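Local coordinates for protein diaminopimelate decarboxylase (Phaeodactylum tricornutum, PDB 7JPJ) that probably decarboxylates diaminopimelate to lysine with the help of pyridoxal 5'-phosphate, the last step of lysine biosynthesis, and works as a dimer, at residues T16-A19 and C20-A24; L68-F71 and H72-N75; D209-I212 and W213-V216. All blocks are in the same frame, centred on the assembly; numbering follows the deposited sequence.

In the fold
Each contact lies within one helix and its immediate end, so none closes a long loop; following the chain they come in series, and none nests in or crosses another. Contact 1 (16-24) sits on helix 14-24, close to the N terminus, and packs on strands 29-33, 386-390 and 412-415 of the mixed beta sheet. Contact 2 (68-75) ends helix 65-73 between strands 53-58 and 77-80, and contact 3 (209-216) starts helix 210-222 between strands 196-201 and 232-234; both lie in beta-alpha-beta units of the pyridoxal-binding TIM barrel, their centres 29 Å apart. Contacts 1 and 3, 43 Å apart between centres, lie on opposite sides of the chain's centre.

Contact 1 (T16-A19 and C20-A24); sequences TAKA and CIDAA
A chi1 of -58° lays CG1 of Ile-21 against Ala-17 O, and nearly the same rotation in Cys-20 brings SG to the carbonyl of Thr-16, one turn before it. In both residues the torsion sets the group opposite its own carbonyl carbon and sends it back along the helix toward the preceding turn. Beyond CG1 of Ile-21 the chain stays extended, and CD1 passes the same oxygen of Ala-17. Under these side chains runs regular alpha-helical bonding: Ile-21 N donates to Ala-17 O at 3.1 Å, and Asp-22 N to Lys-18 O. Cys-20 N to Thr-16 O and Ala-23 N to Ala-19 O complete the set.

Helix 14-24 is amphipathic, packed by one side on the mixed beta sheet that accompanies the TIM barrel in PLP enzymes of the alanine racemase-like fold. Ala-17 and Ile-21 rest on Ile-386, Cys-20 and Ile-21 on Leu-29, and Cys-20 also on Val-415. Thr-16 rests on Val-415 too, its OG1 hydrogen-bonded to Thr-13 OG1. The small methyl of Ala-17 probably lets the helix lie close to Ile-386, while the branched Ile-21 and the compact thiol of Cys-20 give that side an apolar surface.

The exposed side is built differently. Lys-18 and Asp-22 are one turn apart, with opposite charges suited to solvent; their side chains pass at an angle, CE of Lys-18 coming within 4.0 Å of Asp-22 OD1. The charged ends do not meet, NZ of Lys-18 being 4.9 Å from Asp-22 OD2, so any attraction is probably modest.

Contact 2 (L68-F71 and H72-N75); sequences LKYF and HSKN
Tyr-70 and Lys-74 lie side by side and point the same way. CG of Lys-74 sits over one face of the phenol ring, 4.0 Å from Tyr-70 CZ, while CE lies near the hydroxyl, 3.8 Å from Tyr-70 OH. Tyr-70 reaches this place because its CG stands trans to the backbone N (chi1 173°), while the lysine chain bends at chi2 and chi3 to follow the ring. CE1 of Phe-71 lies at the edge of the Tyr-70 ring, in its plane, and the Phe-71 ring meets Tyr-57 edge-to-face. Tyr-70 also touches Ile-34, Leu-37 and Glu-38 of helix 34-45.

Here helix 65-73 of a beta-alpha-beta unit comes to its end. Ser-73 N still bonds Lys-69 O at 3.1 Å, but Lys-74 N has only weak bonds, to Tyr-70 O and Phe-71 O. Asn-75, whose type tolerates the left-handed backbone (phi 62°), is the C-prime residue of a Schellman motif: Ile-76 N pairs with Phe-71 O, and Asn-75 N with His-72 O at 3.0 Å. A long lysine therefore suits the position just beyond the last helical turn: its CG methylene packs on the phenol face, and its ammonium group can still reach Asp-42 of helix 34-45 in a long, weak ion pair.

Contact 3 (D209-I212 and W213-V216); sequences DPEI and WQQV
Backbone bonds join Asp-209 to Trp-213 at the start of helix 210-222: Trp-213 N donates to Asp-209 O at 3.3 Å, and Ile-212 N gives the same oxygen a second bond. Gln-214 N to Pro-210 O and Val-216 N to Ile-212 O continue the helix. Asp-209 is also its N-cap, OD1 accepting from Glu-211 N at 3.1 Å from above the carboxylate plane. Pro-210 fits the first turn, where the missing N-H costs no helical bond.

Among the packing contacts, the indole edge of Trp-213 meets the cap: chi1 of -75° swings the ring back along the helix and puts its CD1 edge beside Asp-209 O, near the ring plane. Its NE1 bonds Gly-207 O, Tyr-239 stacks on the ring, and Ile-255 and Val-259 of helix 252-270 pack against it. A leucine here would probably leave Gly-207 O without its N-H donor and Tyr-239 without its stacking partner.

One aromatic thus ties this barrel helix to its incoming loop and to the next helix, while the aspartate carboxylate, well placed for the helix dipole, probably stabilises the first turn electrostatically.

Contact 1 (T16-A19 and C20-A24)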
ATOM      1  N   THR A  16     -17.516  -2.600 -24.557  1.00 21.87           N
ATOM      2  CA  THR A  16     -16.090  -2.861 -24.391  1.00 22.29           C
ATOM      3  C   THR A  16     -15.759  -3.305 -22.971  1.00 22.80           C
ATOM      4  O   THR A  16     -14.805  -4.067 -22.769  1.00 23.28           O
ATOM      5  CB  THR A  16     -15.274  -1.618 -24.745  1.00 22.18           C
ATOM      6  OG1 THR A  16     -15.861  -0.961 -25.875  1.00 21.80           O
ATOM      7  CG2 THR A  16     -13.846  -2.005 -25.087  1.00 22.61           C
ATOM      8  N   ALA A  17     -16.522  -2.836 -21.980  1.00 21.10           N
ATOM      9  CA  ALA A  17     -16.274  -3.236 -20.598  1.00 21.39           C
ATOM     10  C   ALA A  17     -16.609  -4.708 -20.387  1.00 21.74           C
ATOM     11  O   ALA A  17     -15.818  -5.457 -19.804  1.00 22.40           O
ATOM     12  CB  ALA A  17     -17.077  -2.353 -19.642  1.00 20.86           C
ATOM     13  N   LYS A  18     -17.770  -5.168 -20.836  1.00 21.73           N
ATOM     14  CA  LYS A  18     -18.096  -6.609 -20.721  1.00 22.06           C
ATOM     15  C   LYS A  18     -17.103  -7.453 -21.518  1.00 22.54           C
ATOM     16  O   LYS A  18     -16.825  -8.557 -21.082  1.00 23.12           O
ATOM     17  CB  LYS A  18     -19.521  -6.924 -21.173  1.00 21.34           C
ATOM     18  CG  LYS A  18     -20.345  -7.772 -20.219  1.00 21.65           C
ATOM     19  CD  LYS A  18     -21.429  -8.544 -20.927  1.00 21.32           C
ATOM     20  CE  LYS A  18     -21.507  -9.992 -20.492  1.00 21.64           C
ATOM     21  NZ  LYS A  18     -22.748 -10.644 -20.972  1.00 21.09           N
ATOM     22  N   ALA A  19     -16.587  -6.946 -22.636  1.00 21.43           N
ATOM     23  CA  ALA A  19     -15.602  -7.723 -23.383  1.00 21.76           C
ATOM     24  C   ALA A  19     -14.342  -7.959 -22.559  1.00 22.60           C
ATOM     25  O   ALA A  19     -13.744  -9.040 -22.621  1.00 23.08           O
ATOM     26  CB  ALA A  19     -15.264  -7.017 -24.697  1.00 21.25           C
ATOM     27  N   CYS A  20     -13.925  -6.956 -21.776  1.00 19.95           N
ATOM     28  CA  CYS A  20     -12.765  -7.122 -20.906  1.00 20.51           C
ATOM     29  C   CYS A  20     -13.049  -8.115 -19.787  1.00 20.92           C
ATOM     30  O   CYS A  20     -12.207  -8.966 -19.475  1.00 21.32           O
ATOM     31  CB  CYS A  20     -12.355  -5.775 -20.316  1.00 20.21           C
ATOM     32  SG  CYS A  20     -11.907  -4.532 -21.524  1.00 19.61           S
ATOM     33  N   ILE A  21     -14.227  -8.014 -19.167  1.00 20.59           N
ATOM     34  CA  ILE A  21     -14.570  -8.895 -18.053  1.00 20.89           C
ATOM     35  C   ILE A  21     -14.566 -10.352 -18.498  1.00 21.28           C
ATOM     36  O   ILE A  21     -14.072 -11.233 -17.784  1.00 21.60           O
ATOM     37  CB  ILE A  21     -15.928  -8.487 -17.452  1.00 20.42           C
ATOM     38  CG1 ILE A  21     -15.879  -7.034 -16.978  1.00 19.87           C
ATOM     39  CG2 ILE A  21     -16.292  -9.403 -16.298  1.00 20.66           C
ATOM     40  CD1 ILE A  21     -17.173  -6.542 -16.390  1.00 19.38           C
ATOM     41  N   ASP A  22     -15.112 -10.629 -19.685  1.00 23.54           N
ATOM     42  CA  ASP A  22     -15.086 -11.988 -20.220  1.00 23.68           C
ATOM     43  C   ASP A  22     -13.659 -12.472 -20.459  1.00 23.99           C
ATOM     44  O   ASP A  22     -13.347 -13.644 -20.215  1.00 24.17           O
ATOM     45  CB  ASP A  22     -15.906 -12.055 -21.506  1.00 23.19           C
ATOM     46  CG  ASP A  22     -17.371 -11.721 -21.283  1.00 22.94           C
ATOM     47  OD1 ASP A  22     -17.701 -11.110 -20.242  1.00 23.02           O
ATOM     48  OD2 ASP A  22     -18.190 -12.036 -22.175  1.00 22.55           O
ATOM     49  N   ALA A  23     -12.777 -11.587 -20.929  1.00 21.10           N
ATOM     50  CA  ALA A  23     -11.401 -11.990 -21.203  1.00 21.08           C
ATOM     51  C   ALA A  23     -10.624 -12.262 -19.922  1.00 21.01           C
ATOM     52  O   ALA A  23      -9.675 -13.054 -19.932  1.00 20.79           O
ATOM     53  CB  ALA A  23     -10.694 -10.920 -22.035  1.00 20.96           C
ATOM     54  N   ALA A  24     -11.003 -11.622 -18.818  1.00 20.41           N
ATOM     55  CA  ALA A  24     -10.309 -11.777 -17.547  1.00 20.38           C
ATOM     56  C   ALA A  24     -11.008 -12.739 -16.595  1.00 20.52           C
ATOM     57  O   ALA A  24     -10.499 -12.979 -15.497  1.00 20.36           O
ATOM     58  CB  ALA A  24     -10.142 -10.413 -16.870  1.00 20.35           C
TER

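Contact 2 (L68-F71 and H72-N75)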
ATOM      1  N   LEU A  68       6.006  -2.518 -21.500  1.00 17.59           N
ATOM      2  CA  LEU A  68       7.417  -2.364 -21.838  1.00 17.71           C
ATOM      3  C   LEU A  68       7.660  -2.665 -23.311  1.00 18.05           C
ATOM      4  O   LEU A  68       8.372  -1.924 -23.998  1.00 17.99           O
ATOM      5  CB  LEU A  68       8.273  -3.277 -20.962  1.00 18.17           C
ATOM      6  CG  LEU A  68       8.330  -2.960 -19.470  1.00 18.18           C
ATOM      7  CD1 LEU A  68       9.319  -3.889 -18.788  1.00 19.14           C
ATOM      8  CD2 LEU A  68       8.702  -1.507 -19.244  1.00 18.03           C
ATOM      9  N   LYS A  69       7.075  -3.754 -23.811  1.00 18.31           N
ATOM     10  CA  LYS A  69       7.264  -4.114 -25.212  1.00 18.85           C
ATOM     11  C   LYS A  69       6.678  -3.055 -26.139  1.00 18.88           C
ATOM     12  O   LYS A  69       7.243  -2.769 -27.202  1.00 19.36           O
ATOM     13  CB  LYS A  69       6.638  -5.481 -25.493  1.00 19.69           C
ATOM     14  CG  LYS A  69       7.343  -6.645 -24.813  1.00 20.01           C
ATOM     15  CD  LYS A  69       6.567  -7.941 -25.003  1.00 21.04           C
ATOM     16  CE  LYS A  69       7.145  -9.076 -24.163  1.00 21.15           C
ATOM     17  NZ  LYS A  69       8.541  -9.424 -24.557  1.00 21.33           N
ATOM     18  N   TYR A  70       5.549  -2.455 -25.751  1.00 18.47           N
ATOM     19  CA  TYR A  70       4.924  -1.452 -26.607  1.00 19.08           C
ATOM     20  C   TYR A  70       5.762  -0.180 -26.672  1.00 18.46           C
ATOM     21  O   TYR A  70       6.004   0.360 -27.758  1.00 19.00           O
ATOM     22  CB  TYR A  70       3.512  -1.129 -26.123  1.00 19.50           C
ATOM     23  CG  TYR A  70       2.919   0.018 -26.899  1.00 20.35           C
ATOM     24  CD1 TYR A  70       2.396  -0.182 -28.168  1.00 21.78           C
ATOM     25  CD2 TYR A  70       2.921   1.312 -26.386  1.00 19.76           C
ATOM     26  CE1 TYR A  70       1.872   0.864 -28.898  1.00 22.46           C
ATOM     27  CE2 TYR A  70       2.400   2.366 -27.111  1.00 20.49           C
ATOM     28  CZ  TYR A  70       1.876   2.135 -28.365  1.00 21.77           C
ATOM     29  OH  TYR A  70       1.354   3.175 -29.095  1.00 22.56           O
ATOM     30  N   PHE A  71       6.194   0.327 -25.515  1.00 19.25           N
ATOM     31  CA  PHE A  71       7.014   1.534 -25.503  1.00 18.52           C
ATOM     32  C   PHE A  71       8.372   1.295 -26.150  1.00 18.59           C
ATOM     33  O   PHE A  71       8.983   2.236 -26.667  1.00 18.57           O
ATOM     34  CB  PHE A  71       7.197   2.041 -24.075  1.00 17.28           C
ATOM     35  CG  PHE A  71       5.975   2.706 -23.502  1.00 17.30           C
ATOM     36  CD1 PHE A  71       5.079   3.371 -24.321  1.00 18.23           C
ATOM     37  CD2 PHE A  71       5.729   2.670 -22.138  1.00 16.59           C
ATOM     38  CE1 PHE A  71       3.957   3.986 -23.790  1.00 18.48           C
ATOM     39  CE2 PHE A  71       4.612   3.281 -21.603  1.00 16.80           C
ATOM     40  CZ  PHE A  71       3.723   3.939 -22.430  1.00 17.76           C
ATOM     41  N   HIS A  72       8.861   0.054 -26.136  1.00 18.33           N
ATOM     42  CA  HIS A  72      10.106  -0.238 -26.837  1.00 18.58           C
ATOM     43  C   HIS A  72       9.921  -0.135 -28.346  1.00 19.15           C
ATOM     44  O   HIS A  72      10.792   0.392 -29.050  1.00 19.43           O
ATOM     45  CB  HIS A  72      10.624  -1.624 -26.446  1.00 18.90           C
ATOM     46  CG  HIS A  72      11.938  -1.973 -27.073  1.00 19.38           C
ATOM     47  ND1 HIS A  72      12.152  -3.154 -27.752  1.00 19.98           N
ATOM     48  CD2 HIS A  72      13.104  -1.286 -27.136  1.00 19.45           C
ATOM     49  CE1 HIS A  72      13.394  -3.181 -28.202  1.00 20.30           C
ATOM     50  NE2 HIS A  72      13.991  -2.059 -27.844  1.00 20.00           N
ATOM     51  N   SER A  73       8.791  -0.626 -28.861  1.00 18.87           N
ATOM     52  CA  SER A  73       8.508  -0.518 -30.287  1.00 19.34           C
ATOM     53  C   SER A  73       8.358   0.929 -30.739  1.00 20.51           C
ATOM     54  O   SER A  73       8.495   1.213 -31.934  1.00 21.29           O
ATOM     55  CB  SER A  73       7.241  -1.302 -30.628  1.00 18.96           C
ATOM     56  OG  SER A  73       6.117  -0.758 -29.960  1.00 18.44           O
ATOM     57  N   LYS A  74       8.074   1.847 -29.815  1.00 20.76           N
ATOM     58  CA  LYS A  74       7.977   3.266 -30.121  1.00 21.68           C
ATOM     59  C   LYS A  74       9.287   4.010 -29.888  1.00 23.30           C
ATOM     60  O   LYS A  74       9.289   5.244 -29.894  1.00 24.50           O
ATOM     61  CB  LYS A  74       6.863   3.909 -29.290  1.00 20.52           C
ATOM     62  CG  LYS A  74       5.470   3.440 -29.666  1.00 19.18           C
ATOM     63  CD  LYS A  74       5.068   3.962 -31.030  1.00 19.52           C
ATOM     64  CE  LYS A  74       4.063   5.093 -30.911  1.00 18.54           C
ATOM     65  NZ  LYS A  74       3.550   5.522 -32.249  1.00 19.02           N
ATOM     66  N   ASN A  75      10.389   3.284 -29.683  1.00 20.74           N
ATOM     67  CA  ASN A  75      11.715   3.864 -29.444  1.00 21.86           C
ATOM     68  C   ASN A  75      11.754   4.705 -28.171  1.00 22.04           C
ATOM     69  O   ASN A  75      12.484   5.697 -28.091  1.00 22.90           O
ATOM     70  CB  ASN A  75      12.193   4.685 -30.645  1.00 23.24           C
ATOM     71  CG  ASN A  75      12.357   3.843 -31.889  1.00 23.23           C
ATOM     72  OD1 ASN A  75      12.589   2.637 -31.806  1.00 22.20           O
ATOM     73  ND2 ASN A  75      12.228   4.469 -33.053  1.00 24.26           N
TER

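Contact 3 (D209-I212 and W213-V216)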
ATOM      1  N   ASP A 209       3.634  25.226 -15.322  1.00 32.41           N
ATOM      2  CA  ASP A 209       4.084  26.577 -15.623  1.00 33.16           C
ATOM      3  C   ASP A 209       5.334  26.513 -16.485  1.00 32.51           C
ATOM      4  O   ASP A 209       6.349  25.958 -16.042  1.00 32.14           O
ATOM      5  CB  ASP A 209       4.378  27.347 -14.350  1.00 34.06           C
ATOM      6  CG  ASP A 209       4.862  28.765 -14.624  1.00 34.87           C
ATOM      7  OD1 ASP A 209       4.686  29.255 -15.762  1.00 34.82           O
ATOM      8  OD2 ASP A 209       5.411  29.397 -13.698  1.00 35.72           O
ATOM      9  N   PRO A 210       5.311  27.053 -17.704  1.00 31.16           N
ATOM     10  CA  PRO A 210       6.526  27.028 -18.532  1.00 30.47           C
ATOM     11  C   PRO A 210       7.694  27.767 -17.904  1.00 31.04           C
ATOM     12  O   PRO A 210       8.847  27.356 -18.091  1.00 29.82           O
ATOM     13  CB  PRO A 210       6.069  27.690 -19.840  1.00 32.01           C
ATOM     14  CG  PRO A 210       4.583  27.527 -19.854  1.00 32.64           C
ATOM     15  CD  PRO A 210       4.157  27.618 -18.423  1.00 32.91           C
ATOM     16  N   GLU A 211       7.434  28.841 -17.155  1.00 35.61           N
ATOM     17  CA  GLU A 211       8.511  29.604 -16.537  1.00 36.22           C
ATOM     18  C   GLU A 211       9.114  28.901 -15.325  1.00 36.19           C
ATOM     19  O   GLU A 211      10.225  29.254 -14.912  1.00 36.32           O
ATOM     20  CB  GLU A 211       8.007  30.998 -16.146  1.00 38.39           C
ATOM     21  CG  GLU A 211       9.083  32.079 -15.906  1.00 40.00           C
ATOM     22  CD  GLU A 211      10.142  32.227 -17.007  1.00 40.06           C
ATOM     23  OE1 GLU A 211      11.069  33.044 -16.807  1.00 41.35           O
ATOM     24  OE2 GLU A 211      10.042  31.593 -18.083  1.00 38.83           O
ATOM     25  N   ILE A 212       8.416  27.922 -14.745  1.00 32.83           N
ATOM     26  CA  ILE A 212       9.023  27.111 -13.695  1.00 31.93           C
ATOM     27  C   ILE A 212       9.947  26.064 -14.305  1.00 30.59           C
ATOM     28  O   ILE A 212      11.044  25.811 -13.793  1.00 30.48           O
ATOM     29  CB  ILE A 212       7.933  26.469 -12.815  1.00 31.91           C
ATOM     30  CG1 ILE A 212       7.225  27.531 -11.968  1.00 33.48           C
ATOM     31  CG2 ILE A 212       8.523  25.372 -11.928  1.00 31.13           C
ATOM     32  CD1 ILE A 212       8.162  28.493 -11.266  1.00 34.71           C
ATOM     33  N   TRP A 213       9.526  25.457 -15.418  1.00 30.32           N
ATOM     34  CA  TRP A 213      10.337  24.430 -16.060  1.00 29.28           C
ATOM     35  C   TRP A 213      11.604  25.011 -16.668  1.00 29.11           C
ATOM     36  O   TRP A 213      12.637  24.333 -16.707  1.00 28.54           O
ATOM     37  CB  TRP A 213       9.515  23.705 -17.124  1.00 28.50           C
ATOM     38  CG  TRP A 213       8.524  22.760 -16.528  1.00 28.56           C
ATOM     39  CD1 TRP A 213       7.214  23.017 -16.242  1.00 29.03           C
ATOM     40  CD2 TRP A 213       8.768  21.410 -16.118  1.00 27.99           C
ATOM     41  NE1 TRP A 213       6.626  21.906 -15.684  1.00 28.67           N
ATOM     42  CE2 TRP A 213       7.559  20.906 -15.598  1.00 28.10           C
ATOM     43  CE3 TRP A 213       9.891  20.577 -16.143  1.00 27.27           C
ATOM     44  CZ2 TRP A 213       7.441  19.607 -15.111  1.00 27.48           C
ATOM     45  CZ3 TRP A 213       9.772  19.287 -15.658  1.00 26.94           C
ATOM     46  CH2 TRP A 213       8.556  18.816 -15.147  1.00 26.99           C
ATOM     47  N   GLN A 214      11.550  26.256 -17.143  1.00 31.10           N
ATOM     48  CA  GLN A 214      12.759  26.897 -17.648  1.00 31.05           C
ATOM     49  C   GLN A 214      13.761  27.134 -16.523  1.00 31.50           C
ATOM     50  O   GLN A 214      14.969  26.948 -16.711  1.00 31.07           O
ATOM     51  CB  GLN A 214      12.402  28.206 -18.350  1.00 31.57           C
ATOM     52  CG  GLN A 214      13.608  28.976 -18.857  1.00 31.60           C
ATOM     53  CD  GLN A 214      13.833  30.259 -18.091  1.00 33.44           C
ATOM     54  OE1 GLN A 214      12.923  31.077 -17.945  1.00 34.80           O
ATOM     55  NE2 GLN A 214      15.046  30.436 -17.576  1.00 33.50           N
ATOM     56  N   GLN A 215      13.279  27.534 -15.344  1.00 30.45           N
ATOM     57  CA  GLN A 215      14.172  27.669 -14.197  1.00 30.98           C
ATOM     58  C   GLN A 215      14.695  26.319 -13.732  1.00 30.33           C
ATOM     59  O   GLN A 215      15.830  26.228 -13.251  1.00 30.35           O
ATOM     60  CB  GLN A 215      13.461  28.382 -13.050  1.00 32.01           C
ATOM     61  CG  GLN A 215      13.628  29.884 -13.077  1.00 32.91           C
ATOM     62  CD  GLN A 215      12.558  30.598 -12.284  1.00 33.99           C
ATOM     63  OE1 GLN A 215      11.505  30.956 -12.816  1.00 35.05           O
ATOM     64  NE2 GLN A 215      12.820  30.809 -10.999  1.00 33.95           N
ATOM     65  N   VAL A 216      13.886  25.266 -13.860  1.00 28.72           N
ATOM     66  CA  VAL A 216      14.363  23.918 -13.570  1.00 28.06           C
ATOM     67  C   VAL A 216      15.538  23.571 -14.476  1.00 27.26           C
ATOM     68  O   VAL A 216      16.567  23.055 -14.023  1.00 27.27           O
ATOM     69  CB  VAL A 216      13.215  22.901 -13.717  1.00 27.67           C
ATOM     70  CG1 VAL A 216      13.760  21.495 -13.906  1.00 26.69           C
ATOM     71  CG2 VAL A 216      12.292  22.962 -12.507  1.00 28.23           C
TER